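Local structure of DR2417 (4XWW) at residues 102-107 with 126-131; 218-223 with 373-378; 398-403 with 427-432. The protein degrades RNA, probably as a zinc-dependent 5'-3' exonuclease of the metallo-beta-lactamase superfamily that matures ribosomal RNA and may also cut internally. All coordinates share one frame; numbering follows the deposited sequence.

In the fold
Along the chain the three contacts follow one another in series, and none touches another. Contact 1 pairs two parallel strands, 104-107 and 128-131, at one margin of the eight-stranded sheet. Contact 3 lies on the seven-stranded sheet, where strand 398-402 meets the loop from strand 425-426 into strand 433-438 of the first sheet; the centres of contacts 1 and 3 are about 27 Å apart. Contact 2, centred about 36 Å from contact 1 and about 29 Å from contact 3, brings the start of helix 222-234 against 373-378. It holds the RNA-bonded His377, and contact 3 the zinc ligand His403; contact 1 is a surface part of its sheet, Gly107 about 14 Å from a bound zinc.

Contact 1 of 3, residues 102-107 with 126-131; sequences RVPVYG and DVDLRE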
loop_
_atom_site.group_PDB
_atom_site.type_symbol
_atom_site.label_atom_id
_atom_site.label_comp_id
_atom_site.label_asym_id
_atom_site.label_seq_id
_atom_site.Cartn_x
_atom_site.Cartn_y
_atom_site.Cartn_z
ATOM N N ARG A 102 31.920 2.539 25.038
ATOM C CA ARG A 102 30.990 3.291 25.875
ATOM C C ARG A 102 31.398 4.765 25.865
ATOM O O ARG A 102 32.517 5.111 26.223
ATOM C CB ARG A 102 30.967 2.741 27.294
ATOM C CG ARG A 102 30.449 1.313 27.386
ATOM C CD ARG A 102 29.095 1.166 26.709
ATOM N NE ARG A 102 28.482 -0.123 26.994
ATOM C CZ ARG A 102 28.544 -1.173 26.184
ATOM N NH1 ARG A 102 29.191 -1.086 25.028
ATOM N NH2 ARG A 102 27.951 -2.308 26.530
ATOM N N VAL A 103 30.479 5.616 25.423
ATOM C CA VAL A 103 30.700 7.057 25.320
ATOM C C VAL A 103 29.512 7.771 25.960
ATOM O O VAL A 103 28.446 7.173 26.141
ATOM C CB VAL A 103 30.863 7.511 23.832
ATOM C CG1 VAL A 103 32.050 6.807 23.182
ATOM C CG2 VAL A 103 29.561 7.264 23.023
ATOM N N PRO A 104 29.682 9.057 26.306
ATOM C CA PRO A 104 28.528 9.745 26.892
ATOM C C PRO A 104 27.359 9.905 25.906
ATOM O O PRO A 104 27.549 10.241 24.727
ATOM C CB PRO A 104 29.113 11.109 27.314
ATOM C CG PRO A 104 30.588 10.832 27.529
ATOM C CD PRO A 104 30.920 9.854 26.432
ATOM N N VAL A 105 26.154 9.617 26.402
ATOM C CA VAL A 105 24.928 9.676 25.613
ATOM C C VAL A 105 23.938 10.636 26.269
ATOM O O VAL A 105 23.452 10.376 27.367
ATOM C CB VAL A 105 24.294 8.279 25.482
ATOM C CG1 VAL A 105 23.031 8.317 24.639
ATOM C CG2 VAL A 105 25.306 7.279 24.908
ATOM N N TYR A 106 23.650 11.742 25.592
ATOM C CA TYR A 106 22.822 12.808 26.154
ATOM C C TYR A 106 21.392 12.816 25.633
ATOM O O TYR A 106 21.163 12.672 24.430
ATOM C CB TYR A 106 23.452 14.169 25.862
ATOM C CG TYR A 106 24.784 14.344 26.556
ATOM C CD1 TYR A 106 24.856 14.864 27.846
ATOM C CD2 TYR A 106 25.964 13.964 25.934
ATOM C CE1 TYR A 106 26.082 15.012 28.488
ATOM C CE2 TYR A 106 27.190 14.104 26.574
ATOM C CZ TYR A 106 27.242 14.624 27.852
ATOM O OH TYR A 106 28.466 14.772 28.484
ATOM N N GLY A 107 20.425 12.994 26.527
ATOM C CA GLY A 107 19.053 13.137 26.068
ATOM C C GLY A 107 18.102 13.576 27.163
ATOM O O GLY A 107 18.465 13.579 28.331
ATOM N N ASP A 126 26.215 -0.809 31.299
ATOM C CA ASP A 126 27.159 0.292 31.461
ATOM C C ASP A 126 27.119 1.321 30.337
ATOM O O ASP A 126 28.128 1.969 30.051
ATOM C CB ASP A 126 28.581 -0.250 31.611
ATOM C CG ASP A 126 28.714 -1.210 32.776
ATOM O OD1 ASP A 126 28.514 -0.774 33.929
ATOM O OD2 ASP A 126 29.016 -2.399 32.536
ATOM N N VAL A 127 25.961 1.481 29.707
ATOM C CA VAL A 127 25.786 2.604 28.794
ATOM C C VAL A 127 25.695 3.892 29.610
ATOM O O VAL A 127 24.950 3.973 30.588
ATOM C CB VAL A 127 24.542 2.462 27.909
ATOM C CG1 VAL A 127 24.344 3.723 27.078
ATOM C CG2 VAL A 127 24.676 1.241 26.998
ATOM N N ASP A 128 26.466 4.887 29.196
ATOM C CA ASP A 128 26.596 6.141 29.923
ATOM C C ASP A 128 25.508 7.140 29.518
ATOM O O ASP A 128 25.769 8.086 28.770
ATOM C CB ASP A 128 27.991 6.708 29.663
ATOM C CG ASP A 128 28.338 7.874 30.557
ATOM O OD1 ASP A 128 27.530 8.264 31.419
ATOM O OD2 ASP A 128 29.454 8.384 30.384
ATOM N N LEU A 129 24.286 6.918 30.006
ATOM C CA LEU A 129 23.190 7.848 29.752
ATOM C C LEU A 129 23.239 9.070 30.682
ATOM O O LEU A 129 23.334 8.936 31.905
ATOM C CB LEU A 129 21.835 7.127 29.882
ATOM C CG LEU A 129 21.621 5.897 28.990
ATOM C CD1 LEU A 129 20.239 5.243 29.213
ATOM C CD2 LEU A 129 21.731 6.299 27.545
ATOM N N ARG A 130 23.189 10.256 30.081
ATOM C CA ARG A 130 23.260 11.520 30.800
ATOM C C ARG A 130 22.084 12.430 30.478
ATOM O O ARG A 130 21.898 12.864 29.343
ATOM C CB ARG A 130 24.567 12.235 30.480
ATOM C CG ARG A 130 25.777 11.448 30.886
ATOM C CD ARG A 130 27.040 12.146 30.450
ATOM N NE ARG A 130 28.221 11.369 30.798
ATOM C CZ ARG A 130 29.457 11.848 30.791
ATOM N NH1 ARG A 130 29.679 13.116 30.461
ATOM N NH2 ARG A 130 30.467 11.061 31.111
ATOM N N GLU A 131 21.303 12.736 31.502
ATOM C CA GLU A 131 20.106 13.541 31.331
ATOM C C GLU A 131 20.415 15.017 31.095
ATOM O O GLU A 131 21.257 15.612 31.783
ATOM C CB GLU A 131 19.207 13.385 32.556
ATOM C CG GLU A 131 17.873 14.079 32.426
ATOM C CD GLU A 131 17.004 13.882 33.650
ATOM O OE1 GLU A 131 16.703 12.715 33.983
ATOM O OE2 GLU A 131 16.632 14.893 34.279
HETATM O O HOH W 1 27.718 4.675 26.575
#
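Arg130 lies alongside both Pro104 and Tyr106, its side chain running the same way as theirs on one side of a parallel strand pair. With CG beside its backbone N (chi1 -61°) and the chain extended as far as NE, the arginine carries its guanidinium across the proline, whose CB sits over the centre of one face, 3.6 Å from Arg130 CZ. Arg130 NH1 donates to Tyr106 OH at 2.8 Å, the hydroxyl tilted out of the guanidinium plane and the bond clearly bent. The phenol ring and guanidinium planes are almost perpendicular, while Arg130 CD packs obliquely at the ring; Phe140 also meets this ring, its plane about perpendicular to it. From its own strand, Asp128 completes the grip: Arg130 NH2 and Asp128 OD2 form a salt bridge of 3.0 Å on the syn side of the carboxylate, backed by weak bonds from NE.

Val105 and Leu129 make an apolar contact on the other side of the pair. Val105 CG1, placed anti to the backbone N (chi1 -179°), meets Leu129 CD2 at 3.8 Å, and Phe97 of helix 93-97 adjoins the valine. Between the strands Val105 N donates to Asp128 O at 2.8 Å, Arg130 N to Val105 O at 2.7 Å, and Gly107 N to Arg130 O. Nearer the start, where the chains part, water 1 donates to Val103 O at 2.6 Å and accepts from Asp128 N. Helix 109-122 links the two strands in a beta-alpha-beta unit, and strand 128-131 is the outermost of its sheet within the chain.

On the side of Tyr106 and Arg130, therefore, Pro104 CB covers one guanidinium face, Tyr106 OH and Asp128 hold its N-H groups and so limit its rotation, and the Asp128 carboxylate probably offsets its charge.

Contact 2 of 3, residues 218-223 with 373-378; sequences HTPSEA and TYRVHA. With nucleotides of chain C.
The N-terminus of helix 222-234 and the loop that carries part of the predicted substrate site, His377 and Ala378, meet here beside bound RNA. Ala378 CB points at the turn before the helix and lies 3.2 Å from Pro220 O, a close approach of a methyl to a carbonyl oxygen; that oxygen also accepts a hydrogen bond from Lys177 NZ. The same methyl, Ala378 CB, lies 4.2 Å from Pro220 CB, and Glu222 OE2 reaches it from the helix at 3.7 Å. Glu222 gets there by folding its chain at chi2 (-66°), and its OE1 forms a salt bridge with Arg251. No hydrogen bond joins the two segments directly; they meet by van der Waals contact.

At the exposed margin Arg375 crosses the proline at about a right angle, its NH2 4.0 Å from Pro220 CG; its NE makes a long, weak ion pair with Glu224. Ser221 is the N-cap: its OG accepts from Ala223 N at 3.1 Å and is also hydrogen-bonded to Asp179, capping the helix just after the Pro220 that Ala378 packs on.

His377 turns away from this packing. CG is anti to its backbone N (chi1 180°), and the imidazole meets the RNA edge-on: NE2 is 2.8 Å from O3' of U1 of chain C in a nearly straight hydrogen bond, the oxygen lying in the ring plane. On the other ring nitrogen, ND1 is hydrogen-bonded to Arg251, which thus joins Glu222 and His377 as a second-shell residue. Such a histidine, in the loop between strand 367-369 and helix 384-394, is consistent with the RNA-binding cleft of RNase J enzymes.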
loop_
_atom_site.group_PDB
_atom_site.type_symbol
_atom_site.label_atom_id
_atom_site.label_comp_id
_atom_site.label_asym_id
_atom_site.label_seq_id
_atom_site.Cartn_x
_atom_site.Cartn_y
_atom_site.Cartn_z
ATOM N N HIS A 218 -0.678 24.893 7.757
ATOM C CA HIS A 218 -0.161 24.657 9.095
ATOM C C HIS A 218 -0.765 23.361 9.624
ATOM O O HIS A 218 -1.963 23.100 9.430
ATOM C CB HIS A 218 -0.513 25.856 9.980
ATOM C CG HIS A 218 0.274 25.942 11.249
ATOM N ND1 HIS A 218 0.243 24.961 12.219
ATOM C CD2 HIS A 218 1.084 26.919 11.724
ATOM C CE1 HIS A 218 1.022 25.320 13.225
ATOM N NE2 HIS A 218 1.540 26.504 12.953
ATOM N N THR A 219 0.054 22.520 10.237
ATOM C CA THR A 219 -0.446 21.268 10.811
ATOM C C THR A 219 -1.400 21.616 11.949
ATOM O O THR A 219 -1.144 22.556 12.697
ATOM C CB THR A 219 0.718 20.377 11.313
ATOM O OG1 THR A 219 1.560 20.032 10.207
ATOM C CG2 THR A 219 0.211 19.092 11.975
ATOM N N PRO A 220 -2.524 20.887 12.075
ATOM C CA PRO A 220 -3.450 21.231 13.163
ATOM C C PRO A 220 -2.866 21.005 14.543
ATOM O O PRO A 220 -1.975 20.174 14.695
ATOM C CB PRO A 220 -4.641 20.273 12.934
ATOM C CG PRO A 220 -4.526 19.859 11.511
ATOM C CD PRO A 220 -3.077 19.848 11.179
ATOM N N SER A 221 -3.372 21.752 15.518
ATOM C CA SER A 221 -2.953 21.665 16.917
ATOM C C SER A 221 -3.555 20.471 17.655
ATOM O O SER A 221 -4.726 20.119 17.415
ATOM C CB SER A 221 -3.359 22.946 17.641
ATOM O OG SER A 221 -3.069 22.872 19.013
ATOM N N GLU A 222 -2.802 19.887 18.591
ATOM C CA GLU A 222 -3.381 18.846 19.441
ATOM C C GLU A 222 -4.554 19.374 20.272
ATOM O O GLU A 222 -5.449 18.607 20.643
ATOM C CB GLU A 222 -2.342 18.212 20.350
ATOM C CG GLU A 222 -1.371 17.295 19.622
ATOM C CD GLU A 222 -2.021 16.044 19.034
ATOM O OE1 GLU A 222 -2.994 15.524 19.625
ATOM O OE2 GLU A 222 -1.539 15.569 17.983
ATOM N N ALA A 223 -4.594 20.679 20.530
ATOM C CA ALA A 223 -5.709 21.192 21.314
ATOM C C ALA A 223 -7.007 21.111 20.500
ATOM O O ALA A 223 -8.066 20.832 21.050
ATOM C CB ALA A 223 -5.434 22.626 21.797
ATOM N N THR A 373 -13.014 12.266 7.423
ATOM C CA THR A 373 -14.404 12.496 7.786
ATOM C C THR A 373 -14.512 13.224 9.121
ATOM O O THR A 373 -15.276 14.170 9.283
ATOM C CB THR A 373 -15.159 11.161 7.876
ATOM O OG1 THR A 373 -14.876 10.374 6.709
ATOM C CG2 THR A 373 -16.651 11.400 7.989
ATOM N N TYR A 374 -13.734 12.742 10.078
ATOM C CA TYR A 374 -13.633 13.368 11.387
ATOM C C TYR A 374 -12.185 13.793 11.625
ATOM O O TYR A 374 -11.260 13.013 11.383
ATOM C CB TYR A 374 -14.079 12.405 12.475
ATOM C CG TYR A 374 -15.512 11.946 12.346
ATOM C CD1 TYR A 374 -15.836 10.843 11.561
ATOM C CD2 TYR A 374 -16.530 12.605 13.012
ATOM C CE1 TYR A 374 -17.138 10.396 11.455
ATOM C CE2 TYR A 374 -17.848 12.172 12.900
ATOM C CZ TYR A 374 -18.137 11.070 12.113
ATOM O OH TYR A 374 -19.433 10.636 12.002
ATOM N N ARG A 375 -11.978 15.025 12.083
ATOM C CA ARG A 375 -10.602 15.493 12.264
ATOM C C ARG A 375 -10.118 15.057 13.627
ATOM O O ARG A 375 -10.178 15.821 14.593
ATOM C CB ARG A 375 -10.483 17.008 12.122
ATOM C CG ARG A 375 -9.005 17.429 12.028
ATOM C CD ARG A 375 -8.771 18.935 12.049
ATOM N NE ARG A 375 -9.487 19.623 10.980
ATOM C CZ ARG A 375 -9.021 19.782 9.746
ATOM N NH1 ARG A 375 -9.752 20.421 8.841
ATOM N NH2 ARG A 375 -7.830 19.303 9.413
ATOM N N VAL A 376 -9.664 13.813 13.700
ATOM C CA VAL A 376 -9.305 13.218 14.969
ATOM C C VAL A 376 -7.814 12.850 15.020
ATOM O O VAL A 376 -7.382 12.086 15.871
ATOM C CB VAL A 376 -10.171 11.980 15.280
ATOM C CG1 VAL A 376 -11.612 12.414 15.535
ATOM C CG2 VAL A 376 -10.118 10.962 14.143
ATOM N N HIS A 377 -7.037 13.413 14.104
ATOM C CA HIS A 377 -5.584 13.248 14.146
ATOM C C HIS A 377 -4.865 14.479 13.637
ATOM O O HIS A 377 -5.294 15.085 12.649
ATOM C CB HIS A 377 -5.164 12.041 13.307
ATOM C CG HIS A 377 -3.688 11.806 13.291
ATOM N ND1 HIS A 377 -2.984 11.371 14.397
ATOM C CD2 HIS A 377 -2.780 11.931 12.299
ATOM C CE1 HIS A 377 -1.706 11.255 14.089
ATOM N NE2 HIS A 377 -1.556 11.581 12.815
ATOM N N ALA A 378 -3.764 14.830 14.305
ATOM C CA ALA A 378 -2.827 15.838 13.827
ATOM C C ALA A 378 -1.455 15.219 13.701
ATOM O O ALA A 378 -0.978 14.567 14.623
ATOM C CB ALA A 378 -2.780 17.038 14.782
ATOM O "O3'" U C 1 0.660 11.260 11.136
#

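Contact 3 of 3, residues 398-403 with 427-432; sequences FFLPWH and LIAKNG. With ZN (zinc ion), chain F.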
loop_
_atom_site.group_PDB
_atom_site.type_symbol
_atom_site.label_atom_id
_atom_site.label_comp_id
_atom_site.label_asym_id
_atom_site.label_seq_id
_atom_site.Cartn_x
_atom_site.Cartn_y
_atom_site.Cartn_z
ATOM N N PHE A 398 23.442 28.020 4.628
ATOM C CA PHE A 398 23.377 26.755 3.900
ATOM C C PHE A 398 22.243 25.889 4.440
ATOM O O PHE A 398 21.846 26.044 5.592
ATOM C CB PHE A 398 24.721 26.046 3.998
ATOM C CG PHE A 398 25.856 26.831 3.375
ATOM C CD1 PHE A 398 25.773 27.230 2.055
ATOM C CD2 PHE A 398 26.990 27.168 4.106
ATOM C CE1 PHE A 398 26.808 27.950 1.465
ATOM C CE2 PHE A 398 28.033 27.896 3.530
ATOM C CZ PHE A 398 27.939 28.286 2.200
ATOM N N PHE A 399 21.698 24.996 3.618
ATOM C CA PHE A 399 20.500 24.282 4.021
ATOM C C PHE A 399 20.545 22.814 3.584
ATOM O O PHE A 399 20.816 22.510 2.415
ATOM C CB PHE A 399 19.280 25.020 3.449
ATOM C CG PHE A 399 17.950 24.369 3.732
ATOM C CD1 PHE A 399 17.671 23.800 4.964
ATOM C CD2 PHE A 399 16.965 24.379 2.760
ATOM C CE1 PHE A 399 16.423 23.215 5.203
ATOM C CE2 PHE A 399 15.725 23.811 2.988
ATOM C CZ PHE A 399 15.452 23.220 4.207
ATOM N N LEU A 400 20.288 21.919 4.546
ATOM C CA LEU A 400 20.182 20.481 4.311
ATOM C C LEU A 400 18.804 19.973 4.696
ATOM O O LEU A 400 18.571 19.621 5.851
ATOM C CB LEU A 400 21.219 19.694 5.119
ATOM C CG LEU A 400 22.651 19.525 4.633
ATOM C CD1 LEU A 400 23.415 18.669 5.642
ATOM C CD2 LEU A 400 22.669 18.863 3.266
ATOM N N PRO A 401 17.882 19.918 3.730
ATOM C CA PRO A 401 16.578 19.322 4.041
ATOM C C PRO A 401 16.751 17.834 4.347
ATOM O O PRO A 401 17.449 17.117 3.618
ATOM C CB PRO A 401 15.763 19.568 2.767
ATOM C CG PRO A 401 16.799 19.852 1.696
ATOM C CD PRO A 401 17.916 20.542 2.400
ATOM N N TRP A 402 16.095 17.379 5.409
ATOM C CA TRP A 402 16.421 16.117 6.059
ATOM C C TRP A 402 15.124 15.381 6.446
ATOM O O TRP A 402 14.045 15.956 6.309
ATOM C CB TRP A 402 17.348 16.430 7.270
ATOM C CG TRP A 402 17.369 15.411 8.356
ATOM C CD1 TRP A 402 18.161 14.295 8.421
ATOM C CD2 TRP A 402 16.588 15.422 9.549
ATOM N NE1 TRP A 402 17.888 13.593 9.565
ATOM C CE2 TRP A 402 16.924 14.264 10.277
ATOM C CE3 TRP A 402 15.632 16.301 10.078
ATOM C CZ2 TRP A 402 16.345 13.956 11.514
ATOM C CZ3 TRP A 402 15.029 15.982 11.306
ATOM C CH2 TRP A 402 15.394 14.816 12.001
ATOM N N HIS A 403 15.217 14.126 6.895
ATOM C CA HIS A 403 14.042 13.369 7.359
ATOM C C HIS A 403 12.936 13.363 6.288
ATOM O O HIS A 403 11.787 13.768 6.522
ATOM C CB HIS A 403 13.512 13.951 8.697
ATOM C CG HIS A 403 12.679 12.999 9.509
ATOM N ND1 HIS A 403 11.368 12.711 9.185
ATOM C CD2 HIS A 403 12.933 12.327 10.658
ATOM C CE1 HIS A 403 10.862 11.883 10.082
ATOM N NE2 HIS A 403 11.789 11.623 10.981
ATOM N N LEU A 427 21.628 21.724 -0.444
ATOM C CA LEU A 427 21.998 20.423 -0.998
ATOM C C LEU A 427 20.989 19.354 -0.625
ATOM O O LEU A 427 20.387 19.407 0.448
ATOM C CB LEU A 427 23.371 19.991 -0.517
ATOM C CG LEU A 427 24.522 20.864 -0.986
ATOM C CD1 LEU A 427 25.809 20.393 -0.336
ATOM C CD2 LEU A 427 24.624 20.845 -2.516
ATOM N N ILE A 428 20.811 18.389 -1.522
ATOM C CA ILE A 428 19.944 17.243 -1.254
ATOM C C ILE A 428 20.862 16.070 -0.901
ATOM O O ILE A 428 21.426 15.424 -1.788
ATOM C CB ILE A 428 19.027 16.875 -2.463
ATOM C CG1 ILE A 428 18.223 18.081 -2.980
ATOM C CG2 ILE A 428 18.091 15.742 -2.070
ATOM C CD1 ILE A 428 17.236 18.664 -1.989
ATOM N N ALA A 429 21.058 15.820 0.392
ATOM C CA ALA A 429 22.017 14.797 0.787
ATOM C C ALA A 429 21.428 13.388 0.688
ATOM O O ALA A 429 20.204 13.180 0.780
ATOM C CB ALA A 429 22.555 15.066 2.207
ATOM N N LYS A 430 22.335 12.445 0.455
ATOM C CA LYS A 430 22.071 11.010 0.472
ATOM C C LYS A 430 22.819 10.414 1.640
ATOM O O LYS A 430 23.844 10.959 2.036
ATOM C CB LYS A 430 22.542 10.341 -0.826
ATOM C CG LYS A 430 21.877 10.869 -2.080
ATOM C CD LYS A 430 22.408 10.102 -3.290
ATOM C CE LYS A 430 22.356 10.944 -4.558
ATOM N NZ LYS A 430 23.403 12.001 -4.566
ATOM N N ASN A 431 22.333 9.301 2.188
ATOM C CA ASN A 431 23.111 8.582 3.197
ATOM C C ASN A 431 24.492 8.237 2.654
ATOM O O ASN A 431 24.619 7.821 1.500
ATOM C CB ASN A 431 22.402 7.304 3.635
ATOM C CG ASN A 431 21.090 7.566 4.291
ATOM O OD1 ASN A 431 20.880 8.623 4.889
ATOM N ND2 ASN A 431 20.180 6.608 4.195
ATOM N N GLY A 432 25.513 8.394 3.493
ATOM C CA GLY A 432 26.895 8.158 3.097
ATOM C C GLY A 432 27.597 9.373 2.518
ATOM O O GLY A 432 28.813 9.368 2.376
HETATM ZN ZN ZN F . 11.593 10.730 12.950
HETATM O O HOH W 2 19.805 17.390 2.389
HETATM O O HOH W 3 10.042 11.551 13.957
#
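Leu400 and Pro401 of strand 398-402 make the close part of this contact, set against Leu427, Ile428 and Ala429. Leu400, with CG beside its backbone N (chi1 -83°), sends CD2 into the angle between Leu427 CB at 4.0 Å and Ala429 CB at 3.9 Å. Next to it Pro401 CD presses on Leu427 O at 3.3 Å. The proline crosses Ile428 at about a right angle, and Pro401 CG touches Ile428 CD1 at 3.9 Å, a methyl that bends back to the strand although the isoleucine's CB starts away from it. Pro401 CD also covers one face of the Phe399 ring, over its centre.

A single direct hydrogen bond ties the backbones, Leu427 N to Phe399 O at 3.1 Å, nearly along the C=O axis. It continues the parallel pairing of strand 398-402 with strand 425-426, the outermost strand within the chain of the seven-stranded sheet in this metallo-beta-lactamase fold. Beyond it the segments separate and water 2 fills in, donating to Pro401 O and Leu427 O and accepting from Ala429 N at 2.8 Å; Gln409 of helix 406-417 is a second donor to Pro401 O.

Further along, the looser part begins: Lys430 is exposed and makes no contact with the strand, while Asn431 bonds instead to Met27 and Glu29. Just past the C-terminal end of the strand, His403 likewise has no partner in 427-432. With CG anti to the backbone N (chi1 -158°), its NE2 is placed at the zinc, which it binds at 2.2 Å together with water 3, Asp88 and His89; its CB lies over one face of the Trp402 indole, offset toward the rim. The histidine also packs on a sugar of the bound RNA.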